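Local atomic coordinates of putative (Helicobacter pylori, PDB entry 4O8S), a protein that belongs to the nucleotidyltransferase superfamily, related to AbiEii toxins, and so probably transfers nucleotides. Residues K218-E221 and K222-H225. Residues are numbered along the deposited sequence; the frame is centred on the assembly and turned at random.
Sequences KKLE and KQSH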
loop_
_atom_site.group_PDB
_atom_site.type_symbol
_atom_site.label_atom_id
_atom_site.label_comp_id
_atom_site.label_asym_id
_atom_site.label_seq_id
_atom_site.Cartn_x
_atom_site.Cartn_y
_atom_site.Cartn_z
ATOM N N LYS A 218 14.374 7.747 18.551
ATOM C CA LYS A 218 15.524 8.040 19.403
ATOM C C LYS A 218 16.774 8.255 18.577
ATOM O O LYS A 218 17.496 9.238 18.771
ATOM C CB LYS A 218 15.749 6.897 20.401
ATOM C CG LYS A 218 16.956 7.067 21.331
ATOM C CD LYS A 218 17.050 5.881 22.305
ATOM C CE LYS A 218 18.253 5.987 23.247
ATOM N NZ LYS A 218 18.370 4.814 24.179
ATOM N N LYS A 219 17.046 7.325 17.669
ATOM C CA LYS A 219 18.175 7.465 16.762
ATOM C C LYS A 219 18.152 8.812 16.026
ATOM O O LYS A 219 19.181 9.493 15.938
ATOM C CB LYS A 219 18.204 6.324 15.745
ATOM C CG LYS A 219 19.273 6.511 14.678
ATOM C CD LYS A 219 19.098 5.557 13.491
ATOM C CE LYS A 219 19.537 4.131 13.827
ATOM N NZ LYS A 219 20.230 3.446 12.678
ATOM N N LEU A 220 16.978 9.185 15.509
ATOM C CA LEU A 220 16.813 10.408 14.718
ATOM C C LEU A 220 17.089 11.657 15.557
ATOM O O LEU A 220 17.660 12.632 15.064
ATOM C CB LEU A 220 15.402 10.473 14.105
ATOM C CG LEU A 220 15.124 9.474 12.963
ATOM C CD1 LEU A 220 13.628 9.373 12.603
ATOM C CD2 LEU A 220 15.944 9.837 11.742
ATOM N N GLU A 221 16.675 11.623 16.823
ATOM C CA GLU A 221 16.990 12.689 17.771
ATOM C C GLU A 221 18.496 12.791 18.019
ATOM O O GLU A 221 19.080 13.866 17.866
ATOM C CB GLU A 221 16.275 12.445 19.095
ATOM C CG GLU A 221 14.790 12.700 19.058
ATOM C CD GLU A 221 14.437 14.075 19.578
ATOM O OE1 GLU A 221 14.065 14.180 20.769
ATOM O OE2 GLU A 221 14.536 15.049 18.797
ATOM N N LYS A 222 19.112 11.677 18.413
ATOM C CA LYS A 222 20.560 11.617 18.612
ATOM C C LYS A 222 21.321 12.102 17.375
ATOM O O LYS A 222 22.305 12.833 17.491
ATOM C CB LYS A 222 21.009 10.198 18.998
ATOM C CG LYS A 222 22.456 9.877 18.612
ATOM C CD LYS A 222 23.017 8.681 19.381
ATOM C CE LYS A 222 22.299 7.378 19.030
ATOM N NZ LYS A 222 22.435 7.003 17.586
ATOM N N GLN A 223 20.854 11.699 16.196
ATOM C CA GLN A 223 21.419 12.178 14.937
ATOM C C GLN A 223 21.320 13.696 14.823
ATOM O O GLN A 223 22.280 14.358 14.426
ATOM C CB GLN A 223 20.703 11.535 13.751
ATOM C CG GLN A 223 21.171 10.129 13.417
ATOM C CD GLN A 223 20.452 9.569 12.206
ATOM O OE1 GLN A 223 19.829 10.315 11.445
ATOM N NE2 GLN A 223 20.527 8.252 12.022
ATOM N N SER A 224 20.153 14.234 15.165
ATOM C CA SER A 224 19.935 15.679 15.162
ATOM C C SER A 224 20.868 16.402 16.143
ATOM O O SER A 224 21.606 17.303 15.743
ATOM C CB SER A 224 18.471 16.007 15.477
ATOM O OG SER A 224 18.307 17.393 15.748
ATOM N N HIS A 225 20.833 16.007 17.417
ATOM C CA HIS A 225 21.683 16.613 18.447
ATOM C C HIS A 225 23.164 16.547 18.077
ATOM O O HIS A 225 23.932 17.472 18.348
ATOM C CB HIS A 225 21.467 15.933 19.803
ATOM C CG HIS A 225 20.272 16.438 20.556
ATOM N ND1 HIS A 225 18.980 16.083 20.231
ATOM C CD2 HIS A 225 20.179 17.263 21.626
ATOM C CE1 HIS A 225 18.142 16.672 21.067
ATOM N NE2 HIS A 225 18.842 17.393 21.923
#
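With chi1 at -82°, His-225 sets its CG opposite its own carbonyl carbon, which turns the edge of the imidazole back toward the Glu-221 carbonyl. His-225 ND1 then donates to Glu-221 O at 3.2 Å; the oxygen lies in the ring plane, but the nitrogen stands above the carbonyl plane, not on a lone pair. Glu-221 O also accepts a straighter main-chain bond from His-225 N at 2.8 Å, close to the line of the C=O, so two donors of one residue share one carbonyl, and the ND1 bond helps set the ring's rotation. The carboxylate is near too, Glu-221 OE2 lying 4.8 Å from His-225 ND1, and could favour a positive charge on the ring.

On another flank Gln-223, one turn on from Lys-219, runs its side chain, extended beyond CG, back across the lysine. Gln-223 NE2 rests 3.4 Å from Lys-219 CD, against the aliphatic part of the lysine, while Gln-223 OE1 comes 3.9 Å from Leu-220 CD2. Ordinary i to i+4 bonds run beneath, such as Lys-222 N to Lys-218 O at 2.9 Å.

These contacts lie within the C-terminal helix 202-231, at the protein surface, their centre about 28 Å from the centre of the chain; Leu-220 packs on Leu-166 and Ala-169 of helix 166-176.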